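Local coordinates for protein SsfX3 (Streptomyces sp. SF2575, PDB 3SKV) that acts as a salicylyl-acyltransferase in a tetracycline biosynthetic pathway, combining a jelly-roll domain with a domain of the GDSL/SGNH fold, at residues A[122-127]-A[154-159]; A[345-350]-A[360-365]; A[246-251]-A[282-287]. The protein carries 1 engineered substitution. One frame throughout, in Å; residues are numbered along the deposited sequence.

Contact 1 (A[122-127]-A[154-159]); sequences DVLVDG and LVELWL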
loop_
_atom_site.group_PDB
_atom_site.type_symbol
_atom_site.label_atom_id
_atom_site.label_comp_id
_atom_site.label_asym_id
_atom_site.label_seq_id
_atom_site.Cartn_x
_atom_site.Cartn_y
_atom_site.Cartn_z
ATOM N N ASP A 122 -12.332 7.140 -0.308
ATOM C CA ASP A 122 -13.037 6.824 -1.538
ATOM C C ASP A 122 -14.094 5.795 -1.282
ATOM O O ASP A 122 -13.875 4.857 -0.511
ATOM C CB ASP A 122 -12.081 6.336 -2.629
ATOM C CG ASP A 122 -11.321 7.446 -3.343
ATOM O OD1 ASP A 122 -11.640 8.638 -3.103
ATOM O OD2 ASP A 122 -10.412 7.125 -4.151
ATOM N N VAL A 123 -15.246 5.980 -1.939
ATOM C CA VAL A 123 -16.372 5.061 -1.897
ATOM C C VAL A 123 -16.518 4.515 -3.329
ATOM O O VAL A 123 -16.835 5.258 -4.273
ATOM C CB VAL A 123 -17.684 5.715 -1.358
ATOM C CG1 VAL A 123 -18.800 4.689 -1.239
ATOM C CG2 VAL A 123 -17.462 6.417 -0.010
ATOM N N LEU A 124 -16.237 3.216 -3.485
ATOM C CA LEU A 124 -16.392 2.532 -4.758
ATOM C C LEU A 124 -17.629 1.665 -4.694
ATOM O O LEU A 124 -17.898 1.050 -3.653
ATOM C CB LEU A 124 -15.162 1.694 -5.097
ATOM C CG LEU A 124 -14.074 2.386 -5.911
ATOM C CD1 LEU A 124 -13.383 3.466 -5.113
ATOM C CD2 LEU A 124 -13.080 1.389 -6.395
ATOM N N VAL A 125 -18.412 1.659 -5.776
ATOM C CA VAL A 125 -19.623 0.858 -5.884
ATOM C C VAL A 125 -19.443 -0.026 -7.118
ATOM O O VAL A 125 -19.366 0.489 -8.233
ATOM C CB VAL A 125 -20.902 1.739 -5.941
ATOM C CG1 VAL A 125 -22.141 0.896 -6.257
ATOM C CG2 VAL A 125 -21.090 2.507 -4.637
ATOM N N ASP A 126 -19.354 -1.341 -6.915
ATOM C CA ASP A 126 -19.093 -2.321 -7.983
ATOM C C ASP A 126 -17.851 -1.928 -8.826
ATOM O O ASP A 126 -17.907 -1.898 -10.048
ATOM C CB ASP A 126 -20.347 -2.613 -8.842
ATOM C CG ASP A 126 -21.541 -3.224 -8.102
ATOM O OD1 ASP A 126 -21.324 -3.961 -7.102
ATOM O OD2 ASP A 126 -22.691 -3.012 -8.558
ATOM N N GLY A 127 -16.768 -1.571 -8.139
ATOM C CA GLY A 127 -15.486 -1.202 -8.742
ATOM C C GLY A 127 -15.396 0.173 -9.375
ATOM O O GLY A 127 -14.375 0.509 -9.980
ATOM N N LEU A 154 -21.647 -4.217 -4.332
ATOM C CA LEU A 154 -20.461 -4.296 -3.496
ATOM C C LEU A 154 -19.989 -2.870 -3.185
ATOM O O LEU A 154 -19.751 -2.076 -4.093
ATOM C CB LEU A 154 -19.361 -5.137 -4.169
ATOM C CG LEU A 154 -17.956 -5.113 -3.517
ATOM C CD1 LEU A 154 -17.961 -5.623 -2.057
ATOM C CD2 LEU A 154 -16.940 -5.865 -4.360
ATOM N N VAL A 155 -19.852 -2.557 -1.899
ATOM C CA VAL A 155 -19.373 -1.263 -1.432
ATOM C C VAL A 155 -17.943 -1.395 -0.910
ATOM O O VAL A 155 -17.706 -2.199 -0.005
ATOM C CB VAL A 155 -20.302 -0.649 -0.371
ATOM C CG1 VAL A 155 -19.816 0.759 0.013
ATOM C CG2 VAL A 155 -21.744 -0.603 -0.871
ATOM N N GLU A 156 -16.994 -0.625 -1.479
ATOM C CA GLU A 156 -15.603 -0.641 -1.004
ATOM C C GLU A 156 -15.284 0.751 -0.512
ATOM O O GLU A 156 -15.435 1.733 -1.252
ATOM C CB GLU A 156 -14.574 -1.038 -2.082
ATOM C CG GLU A 156 -14.890 -2.269 -2.920
ATOM C CD GLU A 156 -14.096 -2.410 -4.213
ATOM O OE1 GLU A 156 -12.940 -1.930 -4.265
ATOM O OE2 GLU A 156 -14.621 -3.027 -5.169
ATOM N N LEU A 157 -14.873 0.838 0.737
ATOM C CA LEU A 157 -14.448 2.086 1.371
ATOM C C LEU A 157 -12.916 2.031 1.407
ATOM O O LEU A 157 -12.356 1.209 2.144
ATOM C CB LEU A 157 -15.012 2.161 2.810
ATOM C CG LEU A 157 -16.299 2.967 3.050
ATOM C CD1 LEU A 157 -17.347 2.722 1.977
ATOM C CD2 LEU A 157 -16.874 2.638 4.382
ATOM N N TRP A 158 -12.255 2.811 0.538
ATOM C CA TRP A 158 -10.802 2.877 0.479
ATOM C C TRP A 158 -10.366 3.933 1.452
ATOM O O TRP A 158 -10.560 5.136 1.238
ATOM C CB TRP A 158 -10.332 3.224 -0.922
ATOM C CG TRP A 158 -10.429 2.079 -1.855
ATOM C CD1 TRP A 158 -11.564 1.538 -2.387
ATOM C CD2 TRP A 158 -9.329 1.393 -2.464
ATOM N NE1 TRP A 158 -11.237 0.514 -3.255
ATOM C CE2 TRP A 158 -9.874 0.403 -3.319
ATOM C CE3 TRP A 158 -7.935 1.481 -2.324
ATOM C CZ2 TRP A 158 -9.075 -0.473 -4.044
ATOM C CZ3 TRP A 158 -7.151 0.572 -2.996
ATOM C CH2 TRP A 158 -7.715 -0.372 -3.870
ATOM N N LEU A 159 -9.809 3.473 2.542
ATOM C CA LEU A 159 -9.378 4.280 3.680
ATOM C C LEU A 159 -8.227 5.234 3.324
ATOM O O LEU A 159 -7.483 4.940 2.384
ATOM C CB LEU A 159 -9.024 3.341 4.862
ATOM C CG LEU A 159 -10.120 2.313 5.323
ATOM C CD1 LEU A 159 -9.814 1.795 6.732
ATOM C CD2 LEU A 159 -11.528 2.949 5.345
HETATM O O HOH W 1 -17.089 -1.963 -5.538
#
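The carbonyl oxygen of Leu-154 accepts two donors: Asp-126 N at 2.9 Å, lying in the carbonyl plane, and a water. That water also takes the N-H of Gly-127 and donates to Glu-156 OE2 at 2.7 Å. The water and the Asp-126 bond close one end of an antiparallel strand pair in the N-terminal jelly-roll domain. Asp-126 and Gly-127, both with positive phi, form a type I' turn leading into strand 128-134. The Asp-126 carboxylate folds back to the neighbouring strand, where OD1 accepts from Leu-154 N at 2.8 Å on its syn side, 32° out of the carboxylate plane, continuing the ladder with a side chain in place of a carbonyl. Farther along, Leu-124 and Glu-156 exchange backbone bonds, as do Asp-122 and Trp-158. On the face of Leu-124, its CD1 meets Trp-158 CD1 at 3.8 Å and its CD2 lies 3.7 Å from Trp-158 NE1, an approach oblique to the indole. Helix 208-216 covers this side, and Arg-86 makes a cation-pi contact with the indole. On the other face Val-123 and Leu-157 run side by side, with CG1 and CD1 4.0 Å apart. Glu-156, with CG beside its backbone N (chi1 -47°), extends so that its two oxygens split their work: OE2 takes the water, while OE1 accepts from Trp-158 NE1 at 3.1 Å on its anti side.

Contact 2 (A[345-350]-A[360-365]); sequences MELYLE and NAVGHE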
loop_
_atom_site.group_PDB
_atom_site.type_symbol
_atom_site.label_atom_id
_atom_site.label_comp_id
_atom_site.label_asym_id
_atom_site.label_seq_id
_atom_site.Cartn_x
_atom_site.Cartn_y
_atom_site.Cartn_z
ATOM N N MET A 345 8.854 16.191 -16.193
ATOM C CA MET A 345 8.291 16.986 -15.102
ATOM C C MET A 345 6.764 17.002 -15.096
ATOM O O MET A 345 6.162 17.163 -14.033
ATOM C CB MET A 345 8.840 18.419 -15.134
ATOM C CG MET A 345 8.918 19.041 -13.752
ATOM S SD MET A 345 10.097 18.160 -12.687
ATOM C CE MET A 345 11.494 19.362 -12.713
ATOM N N GLU A 346 6.146 16.817 -16.281
ATOM C CA GLU A 346 4.689 16.756 -16.453
ATOM C C GLU A 346 4.033 15.637 -15.601
ATOM O O GLU A 346 2.847 15.727 -15.291
ATOM C CB GLU A 346 4.299 16.632 -17.943
ATOM C CG GLU A 346 4.771 15.359 -18.646
ATOM C CD GLU A 346 4.304 15.136 -20.081
ATOM O OE1 GLU A 346 4.511 16.023 -20.947
ATOM O OE2 GLU A 346 3.775 14.030 -20.344
ATOM N N LEU A 347 4.825 14.613 -15.208
ATOM C CA LEU A 347 4.379 13.483 -14.410
ATOM C C LEU A 347 4.743 13.607 -12.925
ATOM O O LEU A 347 4.385 12.731 -12.136
ATOM C CB LEU A 347 4.882 12.165 -14.994
ATOM C CG LEU A 347 4.577 11.913 -16.502
ATOM C CD1 LEU A 347 5.283 10.650 -16.994
ATOM C CD2 LEU A 347 3.057 11.847 -16.795
ATOM N N TYR A 348 5.379 14.719 -12.525
ATOM C CA TYR A 348 5.711 14.940 -11.119
ATOM C C TYR A 348 4.846 15.992 -10.471
ATOM O O TYR A 348 4.499 16.996 -11.100
ATOM C CB TYR A 348 7.187 15.290 -10.925
ATOM C CG TYR A 348 8.104 14.103 -11.007
ATOM C CD1 TYR A 348 8.390 13.337 -9.878
ATOM C CD2 TYR A 348 8.716 13.754 -12.206
ATOM C CE1 TYR A 348 9.307 12.287 -9.929
ATOM C CE2 TYR A 348 9.617 12.689 -12.276
ATOM C CZ TYR A 348 9.937 11.981 -11.128
ATOM O OH TYR A 348 10.809 10.920 -11.206
ATOM N N LEU A 349 4.577 15.789 -9.177
ATOM C CA LEU A 349 3.780 16.653 -8.331
ATOM C C LEU A 349 4.492 17.960 -7.940
ATOM O O LEU A 349 3.895 19.025 -8.086
ATOM C CB LEU A 349 3.375 15.854 -7.081
ATOM C CG LEU A 349 2.768 16.621 -5.898
ATOM C CD1 LEU A 349 1.353 17.054 -6.213
ATOM C CD2 LEU A 349 2.806 15.782 -4.626
ATOM N N GLU A 350 5.726 17.866 -7.390
ATOM C CA GLU A 350 6.517 18.987 -6.835
ATOM C C GLU A 350 6.781 20.151 -7.785
ATOM O O GLU A 350 7.219 19.947 -8.921
ATOM C CB GLU A 350 7.842 18.525 -6.169
ATOM C CG GLU A 350 7.702 17.570 -4.984
ATOM C CD GLU A 350 7.096 16.198 -5.251
ATOM O OE1 GLU A 350 7.347 15.620 -6.336
ATOM O OE2 GLU A 350 6.324 15.724 -4.387
ATOM N N ASN A 360 2.319 12.822 -9.944
ATOM C CA ASN A 360 1.058 13.530 -9.785
ATOM C C ASN A 360 -0.088 12.522 -10.118
ATOM O O ASN A 360 0.194 11.327 -10.299
ATOM C CB ASN A 360 1.011 14.800 -10.648
ATOM C CG ASN A 360 1.382 14.604 -12.080
ATOM O OD1 ASN A 360 1.084 13.578 -12.723
ATOM N ND2 ASN A 360 1.991 15.631 -12.624
ATOM N N ALA A 361 -1.360 12.979 -10.184
ATOM C CA ALA A 361 -2.474 12.078 -10.477
ATOM C C ALA A 361 -2.251 11.284 -11.812
ATOM O O ALA A 361 -2.382 10.061 -11.798
ATOM C CB ALA A 361 -3.786 12.844 -10.495
ATOM N N VAL A 362 -1.817 11.956 -12.927
ATOM C CA VAL A 362 -1.533 11.292 -14.204
ATOM C C VAL A 362 -0.317 10.353 -14.034
ATOM O O VAL A 362 -0.373 9.199 -14.486
ATOM C CB VAL A 362 -1.408 12.287 -15.383
ATOM C CG1 VAL A 362 -0.752 11.662 -16.614
ATOM C CG2 VAL A 362 -2.767 12.846 -15.752
ATOM N N GLY A 363 0.717 10.833 -13.317
ATOM C CA GLY A 363 1.920 10.068 -12.999
ATOM C C GLY A 363 1.641 8.726 -12.332
ATOM O O GLY A 363 2.274 7.714 -12.682
ATOM N N HIS A 364 0.663 8.703 -11.380
ATOM C CA HIS A 364 0.213 7.486 -10.686
ATOM C C HIS A 364 -0.449 6.504 -11.689
ATOM O O HIS A 364 -0.236 5.298 -11.585
ATOM C CB HIS A 364 -0.731 7.808 -9.514
ATOM C CG HIS A 364 -0.013 8.160 -8.248
ATOM N ND1 HIS A 364 0.390 7.178 -7.343
ATOM C CD2 HIS A 364 0.355 9.372 -7.770
ATOM C CE1 HIS A 364 0.999 7.821 -6.369
ATOM N NE2 HIS A 364 0.993 9.146 -6.577
ATOM N N GLU A 365 -1.161 7.031 -12.715
ATOM C CA GLU A 365 -1.790 6.188 -13.749
ATOM C C GLU A 365 -0.745 5.574 -14.655
ATOM O O GLU A 365 -0.849 4.394 -14.957
ATOM C CB GLU A 365 -2.823 6.948 -14.570
ATOM C CG GLU A 365 -4.119 7.170 -13.830
ATOM C CD GLU A 365 -5.087 8.061 -14.574
ATOM O OE1 GLU A 365 -5.813 7.538 -15.450
ATOM O OE2 GLU A 365 -5.128 9.279 -14.283
#
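Asn-360 ties the loop 345-350 to the start of helix 361-377, and it does so as the N-cap residue of that helix. Its amide nitrogen ND2 points at Glu-346 O, 2.8 Å away along an almost straight N-H line (173°). The oxygen lies in the plane of the amide, whereas ND2 itself stands above the carbonyl plane of Glu-346. The same ND2 also makes a weak bond to Tyr-348 O at 3.2 Å. Between these two carbonyls, Leu-347 O takes the backbone N of Asn-360 at 3.0 Å, again from above its plane. Three successive loop carbonyls thus converge on one residue. The other end of the amide serves the helix: Asn-360 OD1 accepts from Gly-363 N at 2.8 Å, in the carbonyl plane, which is the capping bond. Both jobs depend on chi1 of 50°, which sets CG between the backbone N and the carbonyl carbon. With an aspartate in its place, the carbonyl oxygens of Glu-346 and Tyr-348 would probably lose their donor and face a carboxylate oxygen instead. Gly-363 packs its bare CA 3.7 Å from Leu-347 O, and a CB there would run into that oxygen. Beside the cap, Leu-347 CD2 rests against Val-362 CG1, 3.8 Å away. A glycerol, probably from the crystallisation liquor, sits at the helix start on the N-H groups of Ala-361 and Val-362. Farther out, Glu-350 holds Thr-357 N and His-358 ND1 across the intervening loop, while the Tyr-348 ring meets Trp-339 edge-to-face, and its OH is hydrogen-bonded to the indole NE1.

Contact 3 (A[246-251]-A[282-287]); sequences DLISLR and PLTPIV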
loop_
_atom_site.group_PDB
_atom_site.type_symbol
_atom_site.label_atom_id
_atom_site.label_comp_id
_atom_site.label_asym_id
_atom_site.label_seq_id
_atom_site.Cartn_x
_atom_site.Cartn_y
_atom_site.Cartn_z
ATOM N N ASP A 246 -0.295 -14.580 -3.813
ATOM C CA ASP A 246 -0.281 -15.211 -5.127
ATOM C C ASP A 246 0.719 -14.504 -6.016
ATOM O O ASP A 246 1.116 -15.069 -7.019
ATOM C CB ASP A 246 -1.674 -15.210 -5.740
ATOM C CG ASP A 246 -2.623 -16.055 -4.940
ATOM O OD1 ASP A 246 -2.570 -17.302 -5.082
ATOM O OD2 ASP A 246 -3.378 -15.484 -4.117
ATOM N N LEU A 247 1.155 -13.290 -5.615
ATOM C CA LEU A 247 2.136 -12.433 -6.290
ATOM C C LEU A 247 2.800 -11.576 -5.227
ATOM O O LEU A 247 2.104 -10.939 -4.434
ATOM C CB LEU A 247 1.429 -11.517 -7.301
ATOM C CG LEU A 247 2.198 -10.898 -8.485
ATOM C CD1 LEU A 247 1.885 -9.418 -8.667
ATOM C CD2 LEU A 247 3.695 -11.242 -8.530
ATOM N N ILE A 248 4.140 -11.587 -5.186
ATOM C CA ILE A 248 4.925 -10.787 -4.261
ATOM C C ILE A 248 5.874 -9.891 -5.043
ATOM O O ILE A 248 6.606 -10.375 -5.894
ATOM C CB ILE A 248 5.672 -11.657 -3.211
ATOM C CG1 ILE A 248 4.688 -12.528 -2.413
ATOM C CG2 ILE A 248 6.561 -10.778 -2.272
ATOM C CD1 ILE A 248 5.279 -13.774 -1.760
ATOM N N SER A 249 5.884 -8.592 -4.735
ATOM C CA SER A 249 6.819 -7.656 -5.366
ATOM C C SER A 249 7.526 -6.883 -4.300
ATOM O O SER A 249 6.896 -6.416 -3.348
ATOM C CB SER A 249 6.135 -6.741 -6.389
ATOM O OG SER A 249 4.963 -6.090 -5.931
ATOM N N LEU A 250 8.864 -6.831 -4.417
ATOM C CA LEU A 250 9.777 -6.157 -3.499
ATOM C C LEU A 250 10.601 -5.136 -4.254
ATOM O O LEU A 250 11.297 -5.512 -5.196
ATOM C CB LEU A 250 10.755 -7.182 -2.845
ATOM C CG LEU A 250 10.201 -8.540 -2.333
ATOM C CD1 LEU A 250 11.323 -9.445 -1.950
ATOM C CD2 LEU A 250 9.262 -8.361 -1.130
ATOM N N ARG A 251 10.575 -3.872 -3.836
ATOM C CA ARG A 251 11.432 -2.863 -4.465
ATOM C C ARG A 251 12.333 -2.260 -3.427
ATOM O O ARG A 251 11.872 -1.647 -2.469
ATOM C CB ARG A 251 10.677 -1.798 -5.237
ATOM C CG ARG A 251 11.486 -1.413 -6.462
ATOM C CD ARG A 251 11.084 -0.133 -7.152
ATOM N NE ARG A 251 9.681 0.160 -6.951
ATOM C CZ ARG A 251 8.694 -0.315 -7.692
ATOM N NH1 ARG A 251 8.954 -1.088 -8.740
ATOM N NH2 ARG A 251 7.442 -0.021 -7.395
ATOM N N PRO A 282 6.703 -21.388 -1.661
ATOM C CA PRO A 282 7.804 -21.968 -2.464
ATOM C C PRO A 282 7.760 -21.728 -3.963
ATOM O O PRO A 282 8.811 -21.757 -4.600
ATOM C CB PRO A 282 7.734 -23.462 -2.143
ATOM C CG PRO A 282 6.319 -23.708 -1.776
ATOM C CD PRO A 282 5.848 -22.457 -1.086
ATOM N N LEU A 283 6.569 -21.534 -4.533
ATOM C CA LEU A 283 6.371 -21.386 -5.980
ATOM C C LEU A 283 5.765 -20.037 -6.405
ATOM O O LEU A 283 5.667 -19.751 -7.603
ATOM C CB LEU A 283 5.474 -22.549 -6.475
ATOM C CG LEU A 283 6.069 -23.897 -6.975
ATOM C CD1 LEU A 283 7.498 -24.212 -6.467
ATOM C CD2 LEU A 283 5.121 -25.031 -6.637
ATOM N N THR A 284 5.350 -19.228 -5.435
ATOM C CA THR A 284 4.756 -17.916 -5.679
ATOM C C THR A 284 5.720 -17.015 -6.455
ATOM O O THR A 284 6.891 -16.907 -6.066
ATOM C CB THR A 284 4.369 -17.277 -4.326
ATOM O OG1 THR A 284 3.504 -18.172 -3.638
ATOM C CG2 THR A 284 3.703 -15.894 -4.464
ATOM N N PRO A 285 5.253 -16.338 -7.533
ATOM C CA PRO A 285 6.153 -15.408 -8.248
ATOM C C PRO A 285 6.605 -14.262 -7.343
ATOM O O PRO A 285 5.776 -13.559 -6.769
ATOM C CB PRO A 285 5.284 -14.889 -9.420
ATOM C CG PRO A 285 4.097 -15.777 -9.480
ATOM C CD PRO A 285 3.897 -16.350 -8.132
ATOM N N ILE A 286 7.925 -14.122 -7.176
ATOM C CA ILE A 286 8.562 -13.054 -6.409
ATOM C C ILE A 286 9.271 -12.163 -7.420
ATOM O O ILE A 286 10.132 -12.631 -8.193
ATOM C CB ILE A 286 9.532 -13.552 -5.295
ATOM C CG1 ILE A 286 8.788 -14.388 -4.212
ATOM C CG2 ILE A 286 10.273 -12.341 -4.650
ATOM C CD1 ILE A 286 9.725 -15.063 -3.247
ATOM N N VAL A 287 8.878 -10.890 -7.439
ATOM C CA VAL A 287 9.445 -9.897 -8.327
ATOM C C VAL A 287 10.382 -9.030 -7.530
ATOM O O VAL A 287 9.981 -8.323 -6.604
ATOM C CB VAL A 287 8.352 -9.109 -9.082
ATOM C CG1 VAL A 287 8.966 -8.076 -9.983
ATOM C CG2 VAL A 287 7.471 -10.056 -9.878
#
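Leu-250 CD1 and Ile-286 CG2 touch at 4.1 Å on one face of a parallel strand pair, where Ile-286 also leans through CG1 on the CB of Ile-248. Farther toward the strand start, Ile-248 sends CD1 across Thr-284 at about a right angle, meeting its CG2 at 3.8 Å. With OG1 beside the Thr-284 backbone N (chi1 -56°), the CG2 methyl falls anti to that N and reaches the carbonyl carbon of Asp-246. On the opposite face the centre is Leu-247 CD2, lying 4.1 Å from Pro-285 CB and close to Val-287 CG2. The Leu-247 side chain and the proline ring cross at roughly a right angle too. Between the two faces runs the backbone ladder. Pro-285 O accepts from Ile-248 N at 3.0 Å, Ile-248 O from Val-287 N at 2.8 Å, and Val-287 O from Leu-250 N at 2.9 Å, each donor standing nearly along the C=O axis. Before the ladder starts, Pro-285, with no N-H to give, sets CD 3.3 Å from Asp-246 O. The polar groups of 246-251 turn to the neighbouring strand 187-192: Ser-249 OG bonds Trp-188 NE1 and His-190 ND1, and Asp-246 OD2 takes His-187 N. Strands 247-252 and 286-290 are joined by a beta-alpha-beta crossover of the kind that builds the GDSL/SGNH fold. Its helix 266-278 lies on the face of Ile-248, Leu-250 and Ile-286, while helix 361-377 covers Leu-247, Ser-249 and Val-287 through Met-375, so the pair lies within the central sheet of an alpha/beta/alpha sandwich, a helix against each face.

Contact 3 is the buried one, in the middle of the parallel sheet of the GDSL-like domain; contact 1 is partly buried in the antiparallel jelly-roll part, and contact 2 lies near the surface. Contacts 1 and 3 both rest on strand ladders and pack apolar groups on their two faces, contact 1 with an indole among them; contact 1 alone has carboxylates and a water between its segments. Contact 2 has no ladder: a single asparagine, by side chain and backbone, gathers loop carbonyls. Helix 361-377, whose first turn lies in contact 2, also covers a face of contact 3, although the two contacts do not touch, their nearest atoms being about 10 Å apart.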